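PDB 6CC2: cell division control protein 45 cdc45 putative from Entamoeba histolytica, which probably serves chromosomal DNA replication as the Cdc45 subunit that, in other eukaryotes, joins MCM and GINS in the replicative helicase. Local coordinates for residues K477-V483 / F520-R526; A447-Q452 / I482-S486. All blocks are in the same frame, centred on the assembly; numbering follows the deposited sequence.

Both contacts are built on strand 479-485, in the mixed sheet of the C-terminal part of the chain. Contact 1 joins this strand edgewise to its antiparallel neighbour, strand 519-525, while contact 2 lays helix 444-462 on one face of the same sheet. Along the chain the helix comes first, the shared strand next and strand 519-525 last. The two centres are about 12 Å apart, and Ile482 and Val483 belong to both contacts. They also touch directly: Phe520 N probably donates to Gly484 O, and Val521 packs on Leu448. Sheet pairing and helix packing thus meet in one core of a mixed, mostly antiparallel sheet backed by helices.

Contact 1 (K477-V483 / F520-R526); sequences KKTFVIV and FVTEIHR. With EDO (1,2-ethanediol), chain G; EDO (1,2-ethanediol), chain D.
Lys477 reaches Glu523 with an extended chain, its CG anti to the backbone N (chi1 -156°), and NZ forms a salt bridge to OE1, 2.8 Å away, on the syn side of the carboxylate. Lys478 contributes its backbone: Arg526 N donates to Lys478 O at 2.9 Å, and a water links the same oxygen to His525 ND1. Thr479 gives the Glu523 carboxylate its second partner, OG1 donating to OE2 at 2.7 Å on the anti side but tilted well out of its plane. With both oxygens gripped, the carboxylate is probably kept ionised and fixed in rotation.

Thr479 and His525 form a non-hydrogen-bonded pair, and Phe480 with Ile524 the first hydrogen-bonded one: Phe480 N donates to Ile524 O (2.9 Å), and Phe480 O accepts from Ile524 N. Phe480 CB rests on Ile524 CG1 (3.7 Å), while Arg526 O lies at the ring edge, in plane. Val481 faces the opposite side of the sheet, where its CG1 meets Val521 CG1 obliquely at 4.1 Å. At Ile482 both backbone bonds to Thr522 form, and Ile482 CB lies 3.6 Å from Thr522 CG2; Thr522 OG1 is turned to Ser511 O, which leaves the methyl on the side of Ile482. Val483 and Val521 run alongside each other beneath helix 444-462. Branched residues suit extended chains, and alternation places Phe480, Ile482 and Ile524 against helix 529-537. The arrangement is an antiparallel beta ladder with alternating hydrogen-bonded and non-hydrogen-bonded pairs, entered from a hairpin whose G1 beta bulge, Lys478 and Thr479 facing Asp474, rests on the positive phi (65°) of Lys478.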
ATOM      1  N   LYS A 477     -19.559   8.153  23.784  1.00 30.83           N
ATOM      2  CA  LYS A 477     -19.267   9.568  23.600  1.00 33.30           C
ATOM      3  C   LYS A 477     -20.444  10.346  23.026  1.00 35.06           C
ATOM      4  O   LYS A 477     -20.413  11.578  23.033  1.00 34.83           O
ATOM      5  CB  LYS A 477     -18.045   9.719  22.693  1.00 35.47           C
ATOM      6  CG  LYS A 477     -17.286  11.022  22.857  1.00 48.94           C
ATOM      7  CD  LYS A 477     -15.914  10.933  22.188  1.00 59.23           C
ATOM      8  CE  LYS A 477     -15.253  12.297  22.069  1.00 70.61           C
ATOM      9  NZ  LYS A 477     -13.945  12.217  21.360  1.00 77.28           N
ATOM     10  N   LYS A 478     -21.486   9.661  22.543  1.00 32.64           N
ATOM     11  CA  LYS A 478     -22.638  10.315  21.930  1.00 31.59           C
ATOM     12  C   LYS A 478     -22.241  11.024  20.634  1.00 26.22           C
ATOM     13  O   LYS A 478     -22.686  12.141  20.359  1.00 25.89           O
ATOM     14  CB  LYS A 478     -23.298  11.292  22.912  1.00 39.27           C
ATOM     15  CG  LYS A 478     -23.560  10.712  24.296  1.00 50.02           C
ATOM     16  CD  LYS A 478     -24.515   9.535  24.235  1.00 64.62           C
ATOM     17  CE  LYS A 478     -24.875   9.018  25.627  1.00 80.02           C
ATOM     18  NZ  LYS A 478     -23.774   8.226  26.248  1.00 82.87           N
ATOM     19  N   THR A 479     -21.404  10.368  19.829  1.00 22.73           N
ATOM     20  CA  THR A 479     -20.867  10.951  18.618  1.00 24.33           C
ATOM     21  C   THR A 479     -20.883   9.914  17.505  1.00 21.81           C
ATOM     22  O   THR A 479     -21.064   8.712  17.741  1.00 25.55           O
ATOM     23  CB  THR A 479     -19.420  11.420  18.806  1.00 30.99           C
ATOM     24  OG1 THR A 479     -18.599  10.285  19.135  1.00 28.66           O
ATOM     25  CG2 THR A 479     -19.316  12.481  19.908  1.00 34.56           C
ATOM     26  N   PHE A 480     -20.683  10.392  16.291  1.00 20.92           N
ATOM     27  CA  PHE A 480     -20.224   9.559  15.179  1.00 20.67           C
ATOM     28  C   PHE A 480     -18.773   9.907  14.892  1.00 22.10           C
ATOM     29  O   PHE A 480     -18.427  11.090  14.756  1.00 22.62           O
ATOM     30  CB  PHE A 480     -21.043   9.771  13.906  1.00 21.10           C
ATOM     31  CG  PHE A 480     -22.408   9.110  13.938  1.00 18.91           C
ATOM     32  CD1 PHE A 480     -22.545   7.788  13.575  1.00 17.10           C
ATOM     33  CD2 PHE A 480     -23.535   9.816  14.346  1.00 24.67           C
ATOM     34  CE1 PHE A 480     -23.771   7.177  13.615  1.00 19.68           C
ATOM     35  CE2 PHE A 480     -24.772   9.203  14.387  1.00 26.05           C
ATOM     36  CZ  PHE A 480     -24.893   7.890  14.018  1.00 23.06           C
ATOM     37  N   VAL A 481     -17.927   8.877  14.808  1.00 22.08           N
ATOM     38  CA  VAL A 481     -16.618   9.029  14.207  1.00 19.71           C
ATOM     39  C   VAL A 481     -16.815   9.040  12.701  1.00 21.07           C
ATOM     40  O   VAL A 481     -17.518   8.184  12.171  1.00 21.25           O
ATOM     41  CB  VAL A 481     -15.681   7.894  14.642  1.00 25.67           C
ATOM     42  CG1 VAL A 481     -14.306   8.077  14.041  1.00 26.74           C
ATOM     43  CG2 VAL A 481     -15.582   7.879  16.155  1.00 34.86           C
ATOM     44  N   ILE A 482     -16.243  10.037  12.021  1.00 19.94           N
ATOM     45  CA  ILE A 482     -16.388  10.191  10.580  1.00 20.73           C
ATOM     46  C   ILE A 482     -15.018   9.995   9.938  1.00 20.03           C
ATOM     47  O   ILE A 482     -14.065  10.726  10.257  1.00 20.80           O
ATOM     48  CB  ILE A 482     -16.937  11.579  10.193  1.00 25.37           C
ATOM     49  CG1 ILE A 482     -18.138  11.962  11.034  1.00 27.61           C
ATOM     50  CG2 ILE A 482     -17.266  11.593   8.687  1.00 28.52           C
ATOM     51  CD1 ILE A 482     -19.316  11.115  10.811  1.00 24.12           C
ATOM     52  N   VAL A 483     -14.912   9.029   9.037  1.00 17.99           N
ATOM     53  CA  VAL A 483     -13.682   8.791   8.297  1.00 18.91           C
ATOM     54  C   VAL A 483     -13.962   9.018   6.818  1.00 16.73           C
ATOM     55  O   VAL A 483     -14.968   8.525   6.285  1.00 18.99           O
ATOM     56  CB  VAL A 483     -13.155   7.365   8.537  1.00 25.89           C
ATOM     57  CG1 VAL A 483     -12.008   7.068   7.564  1.00 34.39           C
ATOM     58  CG2 VAL A 483     -12.708   7.209   9.975  1.00 25.27           C
ATOM     59  N   PHE A 520      -8.981  11.189   6.201  1.00 19.49           N
ATOM     60  CA  PHE A 520      -9.272  12.178   7.226  1.00 22.72           C
ATOM     61  C   PHE A 520     -10.181  11.546   8.276  1.00 21.92           C
ATOM     62  O   PHE A 520     -10.993  10.677   7.970  1.00 20.76           O
ATOM     63  CB  PHE A 520     -10.002  13.417   6.659  1.00 27.09           C
ATOM     64  CG  PHE A 520      -9.364  13.992   5.447  1.00 32.72           C
ATOM     65  CD1 PHE A 520      -9.600  13.443   4.200  1.00 36.20           C
ATOM     66  CD2 PHE A 520      -8.512  15.097   5.546  1.00 38.25           C
ATOM     67  CE1 PHE A 520      -9.000  13.970   3.070  1.00 45.64           C
ATOM     68  CE2 PHE A 520      -7.923  15.631   4.418  1.00 40.04           C
ATOM     69  CZ  PHE A 520      -8.164  15.058   3.176  1.00 43.64           C
ATOM     70  N   VAL A 521     -10.054  12.024   9.514  1.00 21.06           N
ATOM     71  CA  VAL A 521     -10.933  11.628  10.604  1.00 21.39           C
ATOM     72  C   VAL A 521     -11.482  12.881  11.274  1.00 21.38           C
ATOM     73  O   VAL A 521     -10.721  13.795  11.598  1.00 22.62           O
ATOM     74  CB  VAL A 521     -10.195  10.768  11.643  1.00 24.39           C
ATOM     75  CG1 VAL A 521     -11.157  10.303  12.726  1.00 25.94           C
ATOM     76  CG2 VAL A 521      -9.548   9.563  10.963  1.00 25.35           C
ATOM     77  N   THR A 522     -12.797  12.923  11.456  1.00 23.32           N
ATOM     78  CA  THR A 522     -13.424  13.951  12.282  1.00 23.38           C
ATOM     79  C   THR A 522     -14.472  13.256  13.143  1.00 21.64           C
ATOM     80  O   THR A 522     -14.545  12.027  13.193  1.00 21.54           O
ATOM     81  CB  THR A 522     -13.995  15.096  11.424  1.00 25.60           C
ATOM     82  OG1 THR A 522     -14.491  16.136  12.297  1.00 27.59           O
ATOM     83  CG2 THR A 522     -15.116  14.632  10.528  1.00 25.88           C
ATOM     84  N   GLU A 523     -15.292  14.040  13.836  1.00 21.48           N
ATOM     85  CA  GLU A 523     -16.272  13.493  14.769  1.00 22.16           C
ATOM     86  C   GLU A 523     -17.397  14.504  14.913  1.00 22.58           C
ATOM     87  O   GLU A 523     -17.152  15.702  14.954  1.00 23.75           O
ATOM     88  CB  GLU A 523     -15.606  13.219  16.119  1.00 30.73           C
ATOM     89  CG  GLU A 523     -16.465  12.484  17.123  1.00 48.29           C
ATOM     90  CD  GLU A 523     -15.675  12.072  18.356  1.00 58.21           C
ATOM     91  OE1 GLU A 523     -14.733  12.801  18.730  1.00 57.30           O
ATOM     92  OE2 GLU A 523     -15.985  11.009  18.941  1.00 60.27           O
ATOM     93  N   ILE A 524     -18.630  14.006  14.978  1.00 21.67           N
ATOM     94  CA  ILE A 524     -19.793  14.860  15.128  1.00 22.70           C
ATOM     95  C   ILE A 524     -20.621  14.381  16.306  1.00 22.29           C
ATOM     96  O   ILE A 524     -20.554  13.217  16.714  1.00 23.75           O
ATOM     97  CB  ILE A 524     -20.659  14.878  13.848  1.00 25.00           C
ATOM     98  CG1 ILE A 524     -21.250  13.477  13.588  1.00 23.32           C
ATOM     99  CG2 ILE A 524     -19.840  15.308  12.652  1.00 28.77           C
ATOM    100  CD1 ILE A 524     -22.262  13.456  12.464  1.00 24.08           C
ATOM    101  N   HIS A 525     -21.439  15.295  16.848  1.00 24.01           N
ATOM    102  CA  HIS A 525     -22.460  14.893  17.803  1.00 24.04           C
ATOM    103  C   HIS A 525     -23.468  13.982  17.102  1.00 23.15           C
ATOM    104  O   HIS A 525     -23.846  14.226  15.951  1.00 22.63           O
ATOM    105  CB  HIS A 525     -23.182  16.097  18.379  1.00 27.11           C
ATOM    106  CG  HIS A 525     -22.298  16.995  19.190  1.00 37.53           C
ATOM    107  ND1 HIS A 525     -21.758  16.611  20.399  1.00 43.61           N
ATOM    108  CD2 HIS A 525     -21.857  18.254  18.962  1.00 43.31           C
ATOM    109  CE1 HIS A 525     -21.013  17.594  20.879  1.00 45.44           C
ATOM    110  NE2 HIS A 525     -21.057  18.601  20.025  1.00 43.92           N
ATOM    111  N   ARG A 526     -23.893  12.927  17.792  1.00 23.20           N
ATOM    112  CA  ARG A 526     -24.789  11.957  17.165  1.00 25.12           C
ATOM    113  C   ARG A 526     -26.012  12.641  16.582  1.00 22.31           C
ATOM    114  O   ARG A 526     -26.426  12.325  15.463  1.00 24.78           O
ATOM    115  CB  ARG A 526     -25.207  10.868  18.170  1.00 33.48           C
ATOM    116  CG  ARG A 526     -26.626  10.295  17.928  1.00 43.90           C
ATOM    117  CD  ARG A 526     -26.706   8.769  17.823  1.00 45.55           C
ATOM    118  NE  ARG A 526     -26.742   8.116  19.115  1.00 43.63           N
ATOM    119  CZ  ARG A 526     -27.363   6.956  19.367  1.00 37.02           C
ATOM    120  NH1 ARG A 526     -28.014   6.310  18.414  1.00 36.64           N
ATOM    121  NH2 ARG A 526     -27.320   6.458  20.583  1.00 36.96           N
TER
HETATM  122  C1  EDO G 606     -18.431  16.885  18.730  1.00 49.53           C
HETATM  123  O1  EDO G 606     -17.642  17.289  17.606  1.00 50.38           O
HETATM  124  C2  EDO G 606     -17.787  15.690  19.416  1.00 50.12           C
HETATM  125  O2  EDO G 606     -16.448  16.010  19.796  1.00 60.96           O
HETATM  126  C1  EDO D 603     -21.668  18.782  14.641  1.00 37.17           C
HETATM  127  O1  EDO D 603     -21.502  17.820  15.670  1.00 32.66           O
HETATM  128  C2  EDO D 603     -21.734  18.026  13.339  1.00 25.89           C
HETATM  129  O2  EDO D 603     -22.182  18.831  12.349  1.00 18.43           O
HETATM  130  O   HOH W   1     -23.544  14.449  21.596  1.00 43.24           O

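Contact 2 (A447-Q452 / I482-S486); sequences ALQLAQ and IVGYS
Val483 meets three helix residues, Ala447, Leu448 and Ala451, in an aliphatic cluster. CG2 faces Ala447 CB at 3.8 Å, whereas CG1, set anti to the backbone N (chi1 170°), fits between Ala451 CB and the tip of Leu448. There Leu448 CD2 comes to 3.3 Å from Val483 CG1, closer than two methyl carbons normally come, with the two side chains crossing at about a right angle. Alanine suits positions 447 and 451, one helical turn apart: their short side chains point at the strand and bring the axes of helix segment 447-452 and strand segment 482-485 to 8.2 Å. Ala451 CB also touches the CB of Tyr485, 4.2 Å away.

The second kind of interaction is CH-pi. Gln452 lays its CB over the centre of the Tyr485 ring, 3.9 Å from the centroid and only 11° off the ring normal. Beyond CB the glutamine chain runs extended over the ring toward the phenol end, where CD lies 3.5 Å from Tyr485 OH, and its amide plane is nearly parallel to the ring. A long side chain with a polar end is apt here, since its methylenes cover an aromatic face while the residue as a whole stays exposed.

Around this interface, Leu448 extends the packing to Ser519 and Val521 of strand 519-525, and Ala451 also touches Leu470 of strand 468-474. Helix 444-462 therefore spans three neighbouring strands, and through Gln449 and Leu450 it also meets helix 393-417, while helix 494-508 packs against Ile482 on the other face of the sheet.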
ATOM      1  N   ALA A 447     -11.939   2.123  12.252  1.00 18.64           N
ATOM      2  CA  ALA A 447     -12.841   2.708  11.269  1.00 17.56           C
ATOM      3  C   ALA A 447     -12.125   2.979   9.955  1.00 18.40           C
ATOM      4  O   ALA A 447     -12.698   2.768   8.892  1.00 19.51           O
ATOM      5  CB  ALA A 447     -13.466   3.991  11.823  1.00 18.97           C
ATOM      6  N   LEU A 448     -10.865   3.452  10.022  1.00 17.57           N
ATOM      7  CA  LEU A 448     -10.110   3.733   8.800  1.00 18.04           C
ATOM      8  C   LEU A 448      -9.931   2.461   7.978  1.00 19.71           C
ATOM      9  O   LEU A 448     -10.063   2.478   6.749  1.00 17.54           O
ATOM     10  CB  LEU A 448      -8.757   4.329   9.146  1.00 22.28           C
ATOM     11  CG  LEU A 448      -8.710   5.816   9.501  1.00 32.95           C
ATOM     12  CD1 LEU A 448      -7.463   6.156  10.316  1.00 40.18           C
ATOM     13  CD2 LEU A 448      -8.770   6.644   8.223  1.00 32.81           C
ATOM     14  N   GLN A 449      -9.654   1.340   8.651  1.00 19.23           N
ATOM     15  CA  GLN A 449      -9.482   0.090   7.915  1.00 18.44           C
ATOM     16  C   GLN A 449     -10.778  -0.345   7.266  1.00 19.22           C
ATOM     17  O   GLN A 449     -10.783  -0.850   6.139  1.00 18.51           O
ATOM     18  CB  GLN A 449      -8.963  -1.004   8.855  1.00 18.39           C
ATOM     19  CG  GLN A 449      -7.575  -0.738   9.372  1.00 21.55           C
ATOM     20  CD  GLN A 449      -7.112  -1.844  10.258  1.00 24.02           C
ATOM     21  OE1 GLN A 449      -6.879  -2.965   9.806  1.00 26.04           O
ATOM     22  NE2 GLN A 449      -6.986  -1.550  11.531  1.00 23.73           N
ATOM     23  N   LEU A 450     -11.898  -0.174   7.979  1.00 18.89           N
ATOM     24  CA  LEU A 450     -13.187  -0.552   7.412  1.00 18.79           C
ATOM     25  C   LEU A 450     -13.560   0.351   6.254  1.00 18.09           C
ATOM     26  O   LEU A 450     -14.063  -0.120   5.229  1.00 19.14           O
ATOM     27  CB  LEU A 450     -14.252  -0.527   8.516  1.00 17.87           C
ATOM     28  CG  LEU A 450     -15.657  -0.937   8.073  1.00 19.02           C
ATOM     29  CD1 LEU A 450     -15.628  -2.352   7.486  1.00 24.92           C
ATOM     30  CD2 LEU A 450     -16.624  -0.891   9.245  1.00 21.70           C
ATOM     31  N   ALA A 451     -13.303   1.660   6.380  1.00 17.13           N
ATOM     32  CA  ALA A 451     -13.605   2.573   5.281  1.00 18.47           C
ATOM     33  C   ALA A 451     -12.825   2.195   4.023  1.00 21.05           C
ATOM     34  O   ALA A 451     -13.369   2.249   2.914  1.00 19.30           O
ATOM     35  CB  ALA A 451     -13.283   4.009   5.675  1.00 20.05           C
ATOM     36  N   GLN A 452     -11.539   1.848   4.179  1.00 18.65           N
ATOM     37  CA  GLN A 452     -10.721   1.442   3.040  1.00 18.67           C
ATOM     38  C   GLN A 452     -11.278   0.191   2.388  1.00 20.87           C
ATOM     39  O   GLN A 452     -11.357   0.099   1.157  1.00 19.44           O
ATOM     40  CB  GLN A 452      -9.281   1.213   3.476  1.00 21.61           C
ATOM     41  CG  GLN A 452      -8.381   0.704   2.359  1.00 35.14           C
ATOM     42  CD  GLN A 452      -6.909   0.737   2.742  1.00 52.55           C
ATOM     43  OE1 GLN A 452      -6.537   1.277   3.783  1.00 61.32           O
ATOM     44  NE2 GLN A 452      -6.070   0.158   1.897  1.00 55.59           N
ATOM     45  N   ILE A 482     -16.243  10.037  12.021  1.00 19.94           N
ATOM     46  CA  ILE A 482     -16.388  10.191  10.580  1.00 20.73           C
ATOM     47  C   ILE A 482     -15.018   9.995   9.938  1.00 20.03           C
ATOM     48  O   ILE A 482     -14.065  10.726  10.257  1.00 20.80           O
ATOM     49  CB  ILE A 482     -16.937  11.579  10.193  1.00 25.37           C
ATOM     50  CG1 ILE A 482     -18.138  11.962  11.034  1.00 27.61           C
ATOM     51  CG2 ILE A 482     -17.266  11.593   8.687  1.00 28.52           C
ATOM     52  CD1 ILE A 482     -19.316  11.115  10.811  1.00 24.12           C
ATOM     53  N   VAL A 483     -14.912   9.029   9.037  1.00 17.99           N
ATOM     54  CA  VAL A 483     -13.682   8.791   8.297  1.00 18.91           C
ATOM     55  C   VAL A 483     -13.962   9.018   6.818  1.00 16.73           C
ATOM     56  O   VAL A 483     -14.968   8.525   6.285  1.00 18.99           O
ATOM     57  CB  VAL A 483     -13.155   7.365   8.537  1.00 25.89           C
ATOM     58  CG1 VAL A 483     -12.008   7.068   7.564  1.00 34.39           C
ATOM     59  CG2 VAL A 483     -12.708   7.209   9.975  1.00 25.27           C
ATOM     60  N   GLY A 484     -13.074   9.745   6.153  1.00 16.87           N
ATOM     61  CA  GLY A 484     -13.098   9.880   4.712  1.00 19.47           C
ATOM     62  C   GLY A 484     -11.843   9.253   4.131  1.00 20.63           C
ATOM     63  O   GLY A 484     -10.737   9.540   4.581  1.00 20.56           O
ATOM     64  N   TYR A 485     -12.039   8.390   3.128  1.00 20.31           N
ATOM     65  CA  TYR A 485     -10.936   7.659   2.531  1.00 18.86           C
ATOM     66  C   TYR A 485     -11.019   7.711   1.015  1.00 19.61           C
ATOM     67  O   TYR A 485     -12.089   7.515   0.434  1.00 20.18           O
ATOM     68  CB  TYR A 485     -10.924   6.183   2.973  1.00 20.05           C
ATOM     69  CG  TYR A 485      -9.870   5.367   2.245  1.00 20.28           C
ATOM     70  CD1 TYR A 485      -8.544   5.444   2.601  1.00 25.63           C
ATOM     71  CD2 TYR A 485     -10.220   4.544   1.180  1.00 19.43           C
ATOM     72  CE1 TYR A 485      -7.563   4.708   1.912  1.00 26.72           C
ATOM     73  CE2 TYR A 485      -9.253   3.803   0.507  1.00 22.63           C
ATOM     74  CZ  TYR A 485      -7.945   3.901   0.875  1.00 25.85           C
ATOM     75  OH  TYR A 485      -6.980   3.182   0.215  1.00 26.90           O
ATOM     76  N   SER A 486      -9.880   7.953   0.383  1.00 19.40           N
ATOM     77  CA  SER A 486      -9.791   8.000  -1.067  1.00 19.49           C
ATOM     78  C   SER A 486      -8.768   6.976  -1.532  1.00 20.26           C
ATOM     79  O   SER A 486      -7.585   7.074  -1.187  1.00 22.12           O
ATOM     80  CB  SER A 486      -9.414   9.404  -1.528  1.00 23.59           C
ATOM     81  OG  SER A 486      -9.222   9.463  -2.919  1.00 25.31           O
TER